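Binding domain (Hc) of Paraclostridial Mosquitocidal Protein 1 (Paraclostridium bifermentans, PDB 6HOX) probably recognises the host nerve cell as the receptor-binding part of a botulinum-like neurotoxin that specifically targets Anopheles mosquitoes. Local coordinates at residues 114-117 with 123-126; 278-283 with 409-414; 373-378 with 382-387; 292-297 with 304-309. One frame throughout, in Å; residues are numbered along the deposited sequence.

Contact 1: 114-117 with 123-126; sequences LVNN and WKIS
V115 and I125 pair at the open end of an antiparallel beta hairpin, formed by strands 116-118 and 122-128 in the concanavalin-like jelly-roll half of the receptor-binding domain, just where a classic beta bulge begins. There L114 and V115 both face I125, whose carbonyl oxygen accepts two N-H groups: L114 N lies in the carbonyl plane at 2.9 Å from I125 O, while V115 N is tilted slightly from it. The extra residue comes where the chain turns a corner at 114 and 115. Between V115 and I125 the return bond, I125 N to V115 O, is nearly straight at 176°. N117 and W123 form the next hydrogen-bonded pair, and N116 with K124 the non-hydrogen-bonded pair between.

V115, I125, N117 and W123 share one face of the hairpin, turned toward strands 89-96, 205-207 and 218-227, where branched aliphatic and aromatic groups suit the buried setting. W123 CG sits between its backbone N and carbonyl carbon (chi1 60°), which brings the indole back across to the partner strand. V115 CG1 reaches the edge of its six-membered ring, 3.9 Å from W123 CH2. N117 is polar but well provided for, since its OD1 accepts from K77 NZ. On the other face N116 and K124 run side by side: N116 ND2 bonds to D113 OD2 and N116 OD1 to M118 N, while K124 NZ makes a salt bridge to D113. Over the indole, N117 CB makes a CH-pi contact, 3.9 Å from the centroid of the five-membered ring of W123.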
loop_
_atom_site.group_PDB
_atom_site.type_symbol
_atom_site.label_atom_id
_atom_site.label_comp_id
_atom_site.label_asym_id
_atom_site.label_seq_id
_atom_site.Cartn_x
_atom_site.Cartn_y
_atom_site.Cartn_z
ATOM N N LEU A 114 -0.121 15.831 -11.271
ATOM C CA LEU A 114 -0.029 14.438 -11.620
ATOM C C LEU A 114 -0.965 14.138 -12.805
ATOM O O LEU A 114 -0.574 13.473 -13.773
ATOM C CB LEU A 114 -0.407 13.616 -10.391
ATOM C CG LEU A 114 -0.337 12.108 -10.599
ATOM C CD1 LEU A 114 1.055 11.679 -11.052
ATOM C CD2 LEU A 114 -0.731 11.373 -9.332
ATOM N N VAL A 115 -2.223 14.574 -12.686
ATOM C CA VAL A 115 -3.234 14.418 -13.711
ATOM C C VAL A 115 -3.934 15.771 -13.852
ATOM O O VAL A 115 -4.414 16.311 -12.867
ATOM C CB VAL A 115 -4.251 13.311 -13.387
ATOM C CG1 VAL A 115 -5.139 13.034 -14.588
ATOM C CG2 VAL A 115 -3.604 12.023 -12.886
ATOM N N ASN A 116 -3.989 16.291 -15.082
ATOM C CA ASN A 116 -4.332 17.680 -15.319
ATOM C C ASN A 116 -5.361 17.742 -16.449
ATOM O O ASN A 116 -5.124 17.221 -17.534
ATOM C CB ASN A 116 -3.070 18.510 -15.556
ATOM C CG ASN A 116 -3.378 19.960 -15.846
ATOM O OD1 ASN A 116 -4.282 20.250 -16.612
ATOM N ND2 ASN A 116 -2.638 20.872 -15.244
ATOM N N ASN A 117 -6.545 18.285 -16.129
ATOM C CA ASN A 117 -7.532 18.684 -17.127
ATOM C C ASN A 117 -7.973 20.120 -16.817
ATOM O O ASN A 117 -9.167 20.406 -16.683
ATOM C CB ASN A 117 -8.746 17.755 -17.205
ATOM C CG ASN A 117 -9.653 18.100 -18.371
ATOM O OD1 ASN A 117 -10.879 18.118 -18.244
ATOM N ND2 ASN A 117 -9.061 18.433 -19.507
ATOM N N TRP A 123 -10.331 20.696 -13.874
ATOM C CA TRP A 123 -9.903 20.021 -12.662
ATOM C C TRP A 123 -8.453 19.541 -12.797
ATOM O O TRP A 123 -7.912 19.409 -13.916
ATOM C CB TRP A 123 -10.862 18.870 -12.316
ATOM C CG TRP A 123 -10.968 17.807 -13.361
ATOM C CD1 TRP A 123 -11.940 17.690 -14.308
ATOM C CD2 TRP A 123 -10.077 16.693 -13.561
ATOM N NE1 TRP A 123 -11.698 16.604 -15.105
ATOM C CE2 TRP A 123 -10.574 15.962 -14.662
ATOM C CE3 TRP A 123 -8.908 16.251 -12.938
ATOM C CZ2 TRP A 123 -9.943 14.815 -15.149
ATOM C CZ3 TRP A 123 -8.290 15.112 -13.414
ATOM C CH2 TRP A 123 -8.801 14.408 -14.503
ATOM N N LYS A 124 -7.817 19.307 -11.646
ATOM C CA LYS A 124 -6.549 18.617 -11.616
ATOM C C LYS A 124 -6.361 17.867 -10.299
ATOM O O LYS A 124 -6.965 18.178 -9.279
ATOM C CB LYS A 124 -5.390 19.585 -11.826
ATOM C CG LYS A 124 -5.237 20.660 -10.769
ATOM C CD LYS A 124 -3.902 21.366 -10.871
ATOM C CE LYS A 124 -3.762 22.169 -12.141
ATOM N NZ LYS A 124 -2.474 22.890 -12.175
ATOM N N ILE A 125 -5.480 16.872 -10.368
ATOM C CA ILE A 125 -4.987 16.091 -9.239
ATOM C C ILE A 125 -3.495 16.403 -9.125
ATOM O O ILE A 125 -2.754 16.229 -10.110
ATOM C CB ILE A 125 -5.242 14.589 -9.453
ATOM C CG1 ILE A 125 -6.732 14.258 -9.481
ATOM C CG2 ILE A 125 -4.529 13.762 -8.402
ATOM C CD1 ILE A 125 -7.074 12.944 -10.174
ATOM N N SER A 126 -3.093 16.899 -7.944
ATOM C CA SER A 126 -1.746 17.350 -7.648
ATOM C C SER A 126 -1.219 16.694 -6.372
ATOM O O SER A 126 -1.966 16.128 -5.587
ATOM C CB SER A 126 -1.689 18.852 -7.531
ATOM O OG SER A 126 -2.111 19.434 -8.750
#

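Contact 2: 278-283 with 409-414; sequences TYKSWY and GWYLYS
K280 reaches across to Y411 with a chain that is nearly straight until its last bond. From CB, which points toward the 409-414 segment, CG lies opposite the carbonyl carbon (chi1 -77°), and CG and CD carry the chain outward without meeting Y411. CE is the first atom to touch, 3.0 Å from Y411 OH and 3.5 Å from Y411 CZ, oblique to the ring. A bend at chi4 (-66°) then sets the ammonium beside the phenol oxygen, where K280 NZ donates a hydrogen bond of 2.7 Å to Y411 OH. The two side chains come from opposite directions, and a long flexible lysine and a rigid tyrosine with a polar end suit strands this far apart: even the nearest alpha carbons, T278 CA and Y411 CA, are 10.1 Å apart. Strands 275-280 and 409-415 belong to the trefoil-like C-terminal half of the receptor-binding domain and do not pair directly; strand 285-291 lies between them, bonded to both. T278 adds a lighter touch, its methyl CG2 near the plane of the Y411 ring and 4.0 Å from Y411 OH. The side chain of K280 also lies about 4 Å from a bound acetate ion, probably from the crystallisation liquor, at this surface position.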
loop_
_atom_site.group_PDB
_atom_site.type_symbol
_atom_site.label_atom_id
_atom_site.label_comp_id
_atom_site.label_asym_id
_atom_site.label_seq_id
_atom_site.Cartn_x
_atom_site.Cartn_y
_atom_site.Cartn_z
ATOM N N THR A 278 19.835 -14.602 18.180
ATOM C CA THR A 278 20.867 -14.729 19.183
ATOM C C THR A 278 20.968 -16.206 19.588
ATOM O O THR A 278 19.952 -16.851 19.919
ATOM C CB THR A 278 20.574 -13.808 20.375
ATOM O OG1 THR A 278 21.685 -13.887 21.271
ATOM C CG2 THR A 278 19.304 -14.167 21.114
ATOM N N TYR A 279 22.197 -16.729 19.538
ATOM C CA TYR A 279 22.499 -18.064 19.993
ATOM C C TYR A 279 22.600 -18.046 21.520
ATOM O O TYR A 279 23.428 -17.339 22.073
ATOM C CB TYR A 279 23.793 -18.563 19.348
ATOM C CG TYR A 279 24.161 -19.969 19.738
ATOM C CD1 TYR A 279 23.328 -21.033 19.436
ATOM C CD2 TYR A 279 25.335 -20.236 20.421
ATOM C CE1 TYR A 279 23.656 -22.328 19.797
ATOM C CE2 TYR A 279 25.678 -21.525 20.791
ATOM C CZ TYR A 279 24.837 -22.573 20.476
ATOM O OH TYR A 279 25.173 -23.838 20.842
ATOM N N LYS A 280 21.722 -18.795 22.190
ATOM C CA LYS A 280 21.791 -18.935 23.625
ATOM C C LYS A 280 22.521 -20.240 23.937
ATOM O O LYS A 280 21.934 -21.311 23.866
ATOM C CB LYS A 280 20.397 -18.864 24.244
ATOM C CG LYS A 280 19.844 -17.453 24.337
ATOM C CD LYS A 280 18.484 -17.391 24.971
ATOM C CE LYS A 280 17.861 -16.017 24.873
ATOM N NZ LYS A 280 18.622 -15.016 25.660
ATOM N N SER A 281 23.814 -20.102 24.263
ATOM C CA SER A 281 24.743 -21.203 24.537
ATOM C C SER A 281 24.145 -22.193 25.547
ATOM O O SER A 281 24.312 -23.397 25.397
ATOM C CB SER A 281 26.060 -20.660 25.032
ATOM O OG SER A 281 25.845 -19.811 26.155
ATOM N N TRP A 282 23.467 -21.672 26.572
ATOM C CA TRP A 282 22.871 -22.493 27.625
ATOM C C TRP A 282 22.029 -23.622 27.013
ATOM O O TRP A 282 22.333 -24.812 27.204
ATOM C CB TRP A 282 22.039 -21.635 28.581
ATOM C CG TRP A 282 21.289 -22.437 29.595
ATOM C CD1 TRP A 282 19.959 -22.735 29.578
ATOM C CD2 TRP A 282 21.825 -23.058 30.780
ATOM N NE1 TRP A 282 19.626 -23.488 30.672
ATOM C CE2 TRP A 282 20.749 -23.705 31.427
ATOM C CE3 TRP A 282 23.098 -23.138 31.355
ATOM C CZ2 TRP A 282 20.913 -24.417 32.618
ATOM C CZ3 TRP A 282 23.260 -23.842 32.530
ATOM C CH2 TRP A 282 22.179 -24.468 33.154
ATOM N N TYR A 283 20.948 -23.246 26.314
ATOM C CA TYR A 283 20.205 -24.189 25.484
ATOM C C TYR A 283 21.025 -24.423 24.212
ATOM O O TYR A 283 22.053 -23.803 24.003
ATOM C CB TYR A 283 18.810 -23.670 25.151
ATOM C CG TYR A 283 17.955 -23.271 26.327
ATOM C CD1 TYR A 283 17.262 -24.221 27.066
ATOM C CD2 TYR A 283 17.789 -21.937 26.669
ATOM C CE1 TYR A 283 16.446 -23.857 28.128
ATOM C CE2 TYR A 283 16.976 -21.555 27.725
ATOM C CZ TYR A 283 16.303 -22.519 28.456
ATOM O OH TYR A 283 15.507 -22.149 29.501
ATOM N N GLY A 409 14.579 -5.785 23.516
ATOM C CA GLY A 409 14.032 -6.531 22.407
ATOM C C GLY A 409 12.957 -7.474 22.919
ATOM O O GLY A 409 12.709 -7.547 24.110
ATOM N N TRP A 410 12.300 -8.176 22.005
ATOM C CA TRP A 410 11.132 -8.974 22.331
ATOM C C TRP A 410 11.236 -10.290 21.569
ATOM O O TRP A 410 11.412 -10.279 20.346
ATOM C CB TRP A 410 9.839 -8.220 22.005
ATOM C CG TRP A 410 9.740 -6.903 22.707
ATOM C CD1 TRP A 410 9.230 -6.671 23.949
ATOM C CD2 TRP A 410 10.225 -5.635 22.228
ATOM N NE1 TRP A 410 9.347 -5.346 24.271
ATOM C CE2 TRP A 410 9.944 -4.682 23.232
ATOM C CE3 TRP A 410 10.856 -5.209 21.052
ATOM C CZ2 TRP A 410 10.268 -3.331 23.091
ATOM C CZ3 TRP A 410 11.175 -3.875 20.911
ATOM C CH2 TRP A 410 10.889 -2.951 21.922
ATOM N N TYR A 411 11.185 -11.400 22.315
ATOM C CA TYR A 411 11.269 -12.745 21.730
ATOM C C TYR A 411 9.948 -13.066 21.035
ATOM O O TYR A 411 8.901 -12.516 21.397
ATOM C CB TYR A 411 11.641 -13.779 22.795
ATOM C CG TYR A 411 13.079 -13.652 23.231
ATOM C CD1 TYR A 411 14.096 -14.222 22.478
ATOM C CD2 TYR A 411 13.433 -12.910 24.348
ATOM C CE1 TYR A 411 15.422 -14.096 22.849
ATOM C CE2 TYR A 411 14.758 -12.767 24.727
ATOM C CZ TYR A 411 15.757 -13.364 23.974
ATOM O OH TYR A 411 17.073 -13.226 24.317
ATOM N N LEU A 412 10.026 -13.926 20.024
ATOM C CA LEU A 412 8.822 -14.404 19.338
ATOM C C LEU A 412 8.274 -15.602 20.128
ATOM O O LEU A 412 9.061 -16.396 20.664
ATOM C CB LEU A 412 9.167 -14.798 17.898
ATOM C CG LEU A 412 9.234 -13.673 16.866
ATOM C CD1 LEU A 412 10.268 -12.636 17.249
ATOM C CD2 LEU A 412 9.553 -14.244 15.493
ATOM N N TYR A 413 6.942 -15.715 20.220
ATOM C CA TYR A 413 6.322 -16.848 20.910
ATOM C C TYR A 413 4.956 -17.193 20.301
ATOM O O TYR A 413 4.310 -16.372 19.609
ATOM C CB TYR A 413 6.262 -16.584 22.421
ATOM C CG TYR A 413 5.081 -15.784 22.898
ATOM C CD1 TYR A 413 4.998 -14.419 22.647
ATOM C CD2 TYR A 413 4.046 -16.381 23.604
ATOM C CE1 TYR A 413 3.899 -13.674 23.049
ATOM C CE2 TYR A 413 2.946 -15.647 24.023
ATOM C CZ TYR A 413 2.878 -14.290 23.750
ATOM O OH TYR A 413 1.821 -13.543 24.181
ATOM N N SER A 414 4.529 -18.438 20.550
ATOM C CA SER A 414 3.211 -18.930 20.169
ATOM C C SER A 414 2.194 -18.660 21.286
ATOM O O SER A 414 2.222 -19.342 22.298
ATOM C CB SER A 414 3.269 -20.381 19.842
ATOM O OG SER A 414 1.969 -20.861 19.568
#

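Contact 3: 373-378 with 382-387; sequences IQLQSN and YCQIRI
Backbone bonding joins I373 and Q384 as an antiparallel hydrogen-bonded pair, with I373 N to Q384 O at 3.0 Å and nearly straight (178°), and Q384 N returning a bond to I373 O. Beyond it side-chain amides take over. Q384, bent at chi2 (82°), turns its amide toward the 374-376 turn: OE1 accepts from the backbone L375 N at 2.7 Å, and NE2 donates to the side-chain Q374 OE1, which lies in the Q384 amide plane. The amide planes stand 68° apart, and Q384 NE2 comes from above the Q374 carbonyl plane, whereas Q376 N lies in that plane, on a lone pair, 2.9 Å from Q374 OE1. Q374 NE2 makes a weak bond to Y382 O. Glutamine suits both places because one amide can both accept and donate where strand pairing has ended.

These bonds close the connection between strands 369-373 and 384-388 in the beta-trefoil-like C-terminal half of the receptor-binding domain. Q384 NE2 also bonds to N434 OD1, which probably helps to fix the amide's rotation.

Van der Waals contacts flank the pair. I373 CG1 rests 3.9 Å from Q384 CB, while I373 CD1 meets R386 CB at 4.0 Å, the arginine's extended chain leading its guanidinium away. Q376 CG lies at the edge of the Y382 ring, 4.2 Å from Y382 OH, and Q376 NE2 bonds to Y422 OH.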
loop_
_atom_site.group_PDB
_atom_site.type_symbol
_atom_site.label_atom_id
_atom_site.label_comp_id
_atom_site.label_asym_id
_atom_site.label_seq_id
_atom_site.Cartn_x
_atom_site.Cartn_y
_atom_site.Cartn_z
ATOM N N ILE A 373 -2.367 -16.726 7.709
ATOM C CA ILE A 373 -3.811 -16.524 7.706
ATOM C C ILE A 373 -4.117 -15.024 7.688
ATOM O O ILE A 373 -3.264 -14.174 7.951
ATOM C CB ILE A 373 -4.481 -17.196 8.924
ATOM C CG1 ILE A 373 -4.039 -16.530 10.226
ATOM C CG2 ILE A 373 -4.220 -18.697 8.908
ATOM C CD1 ILE A 373 -4.584 -17.160 11.475
ATOM N N GLN A 374 -5.371 -14.730 7.384
ATOM C CA GLN A 374 -5.894 -13.399 7.441
ATOM C C GLN A 374 -7.212 -13.468 8.196
ATOM O O GLN A 374 -8.195 -13.904 7.647
ATOM C CB GLN A 374 -6.067 -12.807 6.042
ATOM C CG GLN A 374 -6.619 -11.390 6.062
ATOM C CD GLN A 374 -5.779 -10.487 6.919
ATOM O OE1 GLN A 374 -6.058 -10.296 8.105
ATOM N NE2 GLN A 374 -4.722 -9.948 6.330
ATOM N N LEU A 375 -7.186 -13.041 9.458
ATOM C CA LEU A 375 -8.351 -13.066 10.329
ATOM C C LEU A 375 -9.138 -11.755 10.237
ATOM O O LEU A 375 -10.219 -11.660 10.792
ATOM C CB LEU A 375 -7.894 -13.314 11.771
ATOM C CG LEU A 375 -7.301 -14.695 12.053
ATOM C CD1 LEU A 375 -6.786 -14.769 13.480
ATOM C CD2 LEU A 375 -8.326 -15.793 11.815
ATOM N N GLN A 376 -8.557 -10.745 9.586
ATOM C CA GLN A 376 -9.221 -9.477 9.281
ATOM C C GLN A 376 -9.722 -9.576 7.829
ATOM O O GLN A 376 -10.026 -10.650 7.370
ATOM C CB GLN A 376 -8.245 -8.328 9.565
ATOM C CG GLN A 376 -7.770 -8.257 11.015
ATOM C CD GLN A 376 -8.911 -8.027 11.979
ATOM O OE1 GLN A 376 -9.751 -7.152 11.773
ATOM N NE2 GLN A 376 -8.958 -8.818 13.044
ATOM N N SER A 377 -9.799 -8.467 7.099
ATOM C CA SER A 377 -10.281 -8.482 5.703
ATOM C C SER A 377 -9.098 -8.590 4.734
ATOM O O SER A 377 -7.963 -8.349 5.121
ATOM C CB SER A 377 -11.094 -7.265 5.447
ATOM O OG SER A 377 -10.427 -6.126 5.971
ATOM N N ASN A 378 -9.388 -8.962 3.481
ATOM C CA ASN A 378 -8.377 -9.240 2.446
ATOM C C ASN A 378 -7.567 -7.994 2.069
ATOM O O ASN A 378 -6.500 -8.129 1.461
ATOM C CB ASN A 378 -8.987 -9.739 1.137
ATOM C CG ASN A 378 -9.439 -11.182 1.173
ATOM O OD1 ASN A 378 -9.029 -11.953 2.038
ATOM N ND2 ASN A 378 -10.273 -11.551 0.213
ATOM N N TYR A 382 -0.984 -6.745 6.099
ATOM C CA TYR A 382 -0.305 -7.600 7.063
ATOM C C TYR A 382 -1.046 -8.936 7.108
ATOM O O TYR A 382 -2.134 -9.061 6.543
ATOM C CB TYR A 382 -0.286 -6.933 8.437
ATOM C CG TYR A 382 -1.627 -6.430 8.912
ATOM C CD1 TYR A 382 -2.567 -7.281 9.476
ATOM C CD2 TYR A 382 -1.969 -5.091 8.784
ATOM C CE1 TYR A 382 -3.803 -6.814 9.906
ATOM C CE2 TYR A 382 -3.193 -4.606 9.220
ATOM C CZ TYR A 382 -4.118 -5.468 9.773
ATOM O OH TYR A 382 -5.325 -4.975 10.191
ATOM N N CYS A 383 -0.449 -9.936 7.767
ATOM C CA CYS A 383 -1.148 -11.175 8.040
ATOM C C CYS A 383 -0.908 -11.598 9.491
ATOM O O CYS A 383 -0.153 -10.967 10.211
ATOM C CB CYS A 383 -0.700 -12.261 7.068
ATOM S SG CYS A 383 1.006 -12.794 7.324
ATOM N N GLN A 384 -1.544 -12.696 9.887
ATOM C CA GLN A 384 -1.230 -13.355 11.137
ATOM C C GLN A 384 -0.635 -14.723 10.804
ATOM O O GLN A 384 -0.758 -15.207 9.673
ATOM C CB GLN A 384 -2.459 -13.450 12.032
ATOM C CG GLN A 384 -3.164 -12.117 12.241
ATOM C CD GLN A 384 -4.071 -11.796 11.081
ATOM O OE1 GLN A 384 -4.723 -12.686 10.536
ATOM N NE2 GLN A 384 -4.126 -10.525 10.697
ATOM N N ILE A 385 0.030 -15.325 11.794
ATOM C CA ILE A 385 0.703 -16.589 11.604
ATOM C C ILE A 385 0.287 -17.528 12.732
ATOM O O ILE A 385 0.511 -17.225 13.903
ATOM C CB ILE A 385 2.231 -16.417 11.517
ATOM C CG1 ILE A 385 2.630 -15.523 10.337
ATOM C CG2 ILE A 385 2.913 -17.779 11.457
ATOM C CD1 ILE A 385 4.125 -15.339 10.174
ATOM N N ARG A 386 -0.352 -18.638 12.340
ATOM C CA ARG A 386 -0.892 -19.608 13.255
ATOM C C ARG A 386 0.096 -20.767 13.375
ATOM O O ARG A 386 0.491 -21.362 12.360
ATOM C CB ARG A 386 -2.266 -20.103 12.798
ATOM C CG ARG A 386 -2.935 -21.051 13.786
ATOM C CD ARG A 386 -4.437 -21.156 13.622
ATOM N NE ARG A 386 -5.052 -22.140 14.517
ATOM C CZ ARG A 386 -6.365 -22.414 14.558
ATOM N NH1 ARG A 386 -7.206 -21.774 13.756
ATOM N NH2 ARG A 386 -6.834 -23.319 15.413
ATOM N N ILE A 387 0.452 -21.064 14.631
ATOM C CA ILE A 387 1.328 -22.155 15.025
ATOM C C ILE A 387 0.437 -23.335 15.431
ATOM O O ILE A 387 -0.413 -23.186 16.320
ATOM C CB ILE A 387 2.232 -21.747 16.213
ATOM C CG1 ILE A 387 2.978 -20.425 15.994
ATOM C CG2 ILE A 387 3.171 -22.884 16.587
ATOM C CD1 ILE A 387 3.863 -20.413 14.786
#

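Contact 4: 292-297 with 304-309; sequences RMRTFN and IPYLYH
A short beta hairpin, strands 295-297 and 302-305, holds this contact within the C-terminal, trefoil-like half of the receptor-binding domain. F296 and I304 form its antiparallel hydrogen-bonded pair, F296 N to I304 O and I304 N to F296 O both spanning 2.8 Å. T295 and P305 make the adjacent non-hydrogen-bonded pair, a place where proline fits because no N-H is needed toward the partner strand. Y306 N then bonds to R294 O, with the donor above the carbonyl plane.

Y306 is the middle layer of a sandwich, its ring covered on opposite faces by R294 and F296. The R294 guanidinium lies flat on it, planes 27° apart, in a cation-pi contact with R294 CZ 4.3 Å from the ring centroid. On the other side F296 turns an edge to the Y306 face, F296 CD1 sitting over the centre and 3.7 Å from Y306 CZ; the two planes are 60° apart. F296 itself receives I304 CB over one face, 3.9 Å from its centroid, with I304 CG2 close to F296 CZ.

A bend at chi3 (73°) brings R294 back to H309, where R294 NH1 donates to H309 ND1 at 2.8 Å. The acceptor lies in the guanidinium plane and the donor close to the imidazole plane, and this bond probably helps hold the guanidinium flat against Y306. Accepting at ND1 is consistent with that nitrogen carrying no proton. Beyond the hairpin, E446 at the chain's end binds the backbone N-H groups of L307, Y308 and H309, while I304 and P305 pack on F152 of helix 152-155, from the N-terminal half.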
loop_
_atom_site.group_PDB
_atom_site.type_symbol
_atom_site.label_atom_id
_atom_site.label_comp_id
_atom_site.label_asym_id
_atom_site.label_seq_id
_atom_site.Cartn_x
_atom_site.Cartn_y
_atom_site.Cartn_z
ATOM N N ARG A 292 15.020 -3.224 19.451
ATOM C CA ARG A 292 14.406 -1.921 19.708
ATOM C C ARG A 292 14.218 -1.169 18.382
ATOM O O ARG A 292 14.963 -1.363 17.419
ATOM C CB ARG A 292 15.219 -1.124 20.739
ATOM C CG ARG A 292 16.674 -0.871 20.361
ATOM C CD ARG A 292 17.375 0.072 21.334
ATOM N NE ARG A 292 17.879 -0.573 22.554
ATOM C CZ ARG A 292 17.456 -0.309 23.794
ATOM N NH1 ARG A 292 16.460 0.539 23.992
ATOM N NH2 ARG A 292 18.033 -0.889 24.833
ATOM N N MET A 293 13.196 -0.309 18.362
ATOM C CA MET A 293 12.814 0.524 17.226
ATOM C C MET A 293 14.016 1.373 16.785
ATOM O O MET A 293 14.618 2.064 17.593
ATOM C CB MET A 293 11.655 1.434 17.649
ATOM C CG MET A 293 11.170 2.402 16.572
ATOM S SD MET A 293 9.653 1.854 15.760
ATOM C CE MET A 293 8.484 1.978 17.113
ATOM N N ARG A 294 14.379 1.282 15.504
ATOM C CA ARG A 294 15.342 2.180 14.879
ATOM C C ARG A 294 14.585 3.145 13.959
ATOM O O ARG A 294 13.726 2.707 13.197
ATOM C CB ARG A 294 16.394 1.391 14.094
ATOM C CG ARG A 294 17.226 0.424 14.929
ATOM C CD ARG A 294 18.210 -0.379 14.089
ATOM N NE ARG A 294 19.317 0.452 13.638
ATOM C CZ ARG A 294 19.575 0.798 12.380
ATOM N NH1 ARG A 294 18.897 0.275 11.369
ATOM N NH2 ARG A 294 20.516 1.692 12.144
ATOM N N THR A 295 14.912 4.445 14.046
ATOM C CA THR A 295 14.308 5.496 13.239
ATOM C C THR A 295 15.398 6.431 12.711
ATOM O O THR A 295 16.491 6.500 13.267
ATOM C CB THR A 295 13.250 6.294 14.018
ATOM O OG1 THR A 295 13.866 7.001 15.087
ATOM C CG2 THR A 295 12.140 5.435 14.592
ATOM N N PHE A 296 15.088 7.125 11.615
ATOM C CA PHE A 296 15.904 8.218 11.125
ATOM C C PHE A 296 15.022 9.452 10.947
ATOM O O PHE A 296 13.782 9.387 11.020
ATOM C CB PHE A 296 16.635 7.852 9.830
ATOM C CG PHE A 296 15.759 7.469 8.662
ATOM C CD1 PHE A 296 15.306 6.164 8.512
ATOM C CD2 PHE A 296 15.416 8.400 7.694
ATOM C CE1 PHE A 296 14.521 5.802 7.426
ATOM C CE2 PHE A 296 14.611 8.043 6.620
ATOM C CZ PHE A 296 14.162 6.749 6.486
ATOM N N ASN A 297 15.694 10.584 10.730
ATOM C CA ASN A 297 15.058 11.875 10.604
ATOM C C ASN A 297 15.093 12.296 9.136
ATOM O O ASN A 297 16.145 12.261 8.502
ATOM C CB ASN A 297 15.744 12.914 11.494
ATOM C CG ASN A 297 15.220 12.893 12.911
ATOM O OD1 ASN A 297 14.069 13.255 13.161
ATOM N ND2 ASN A 297 16.054 12.466 13.841
ATOM N N ILE A 304 11.190 8.513 10.716
ATOM C CA ILE A 304 10.820 7.432 9.828
ATOM C C ILE A 304 11.460 6.146 10.346
ATOM O O ILE A 304 12.639 6.145 10.703
ATOM C CB ILE A 304 11.239 7.768 8.385
ATOM C CG1 ILE A 304 10.615 9.099 7.951
ATOM C CG2 ILE A 304 10.916 6.619 7.426
ATOM C CD1 ILE A 304 10.464 9.264 6.468
ATOM N N PRO A 305 10.711 5.017 10.403
ATOM C CA PRO A 305 11.285 3.741 10.820
ATOM C C PRO A 305 12.170 3.181 9.711
ATOM O O PRO A 305 11.836 3.299 8.524
ATOM C CB PRO A 305 10.068 2.833 11.022
ATOM C CG PRO A 305 9.078 3.382 10.009
ATOM C CD PRO A 305 9.289 4.885 10.054
ATOM N N TYR A 306 13.283 2.579 10.109
ATOM C CA TYR A 306 14.068 1.774 9.211
ATOM C C TYR A 306 13.292 0.490 8.897
ATOM O O TYR A 306 12.720 -0.114 9.801
ATOM C CB TYR A 306 15.421 1.410 9.835
ATOM C CG TYR A 306 16.461 2.494 9.775
ATOM C CD1 TYR A 306 17.257 2.649 8.658
ATOM C CD2 TYR A 306 16.655 3.357 10.847
ATOM C CE1 TYR A 306 18.209 3.653 8.594
ATOM C CE2 TYR A 306 17.611 4.355 10.806
ATOM C CZ TYR A 306 18.390 4.505 9.673
ATOM O OH TYR A 306 19.318 5.503 9.607
ATOM N N LEU A 307 13.312 0.069 7.627
ATOM C CA LEU A 307 12.730 -1.213 7.209
ATOM C C LEU A 307 13.815 -2.190 6.754
ATOM O O LEU A 307 13.612 -3.398 6.854
ATOM C CB LEU A 307 11.749 -1.000 6.049
ATOM C CG LEU A 307 10.609 -0.013 6.289
ATOM C CD1 LEU A 307 9.733 0.073 5.060
ATOM C CD2 LEU A 307 9.788 -0.391 7.499
ATOM N N TYR A 308 14.912 -1.676 6.180
ATOM C CA TYR A 308 15.941 -2.523 5.553
ATOM C C TYR A 308 17.126 -2.767 6.517
ATOM O O TYR A 308 17.765 -3.827 6.455
ATOM C CB TYR A 308 16.468 -1.902 4.256
ATOM C CG TYR A 308 15.474 -1.398 3.225
ATOM C CD1 TYR A 308 14.198 -1.927 3.073
ATOM C CD2 TYR A 308 15.855 -0.401 2.339
ATOM C CE1 TYR A 308 13.319 -1.443 2.106
ATOM C CE2 TYR A 308 15.000 0.079 1.360
ATOM C CZ TYR A 308 13.730 -0.452 1.227
ATOM O OH TYR A 308 12.913 0.039 0.251
ATOM N N HIS A 309 17.453 -1.768 7.354
ATOM C CA HIS A 309 18.556 -1.801 8.359
ATOM C C HIS A 309 19.883 -2.214 7.708
ATOM O O HIS A 309 20.584 -3.097 8.207
ATOM C CB HIS A 309 18.211 -2.728 9.531
ATOM C CG HIS A 309 16.886 -2.441 10.157
ATOM N ND1 HIS A 309 16.711 -1.439 11.079
ATOM C CD2 HIS A 309 15.665 -2.992 9.953
ATOM C CE1 HIS A 309 15.449 -1.408 11.451
ATOM N NE2 HIS A 309 14.782 -2.347 10.764
#

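Contact 1 comes first along the chain, alone in the N-terminal half of the receptor-binding domain, and its centre lies about 52 Å from that of contact 2. The other three share the C-terminal half. Contacts 4 and 3 follow one another in sequence, both within the long excursion between the segments of contact 2. Contacts 2 and 3 touch where S414 packs on I387, their strands 384-388 and 409-415 both pairing with strand 394-398; contacts 2 and 4 meet where W410 packs against R292. Contact 4 also packs on helix 152-155 and so helps join the two beta-rich halves of the receptor-binding unit.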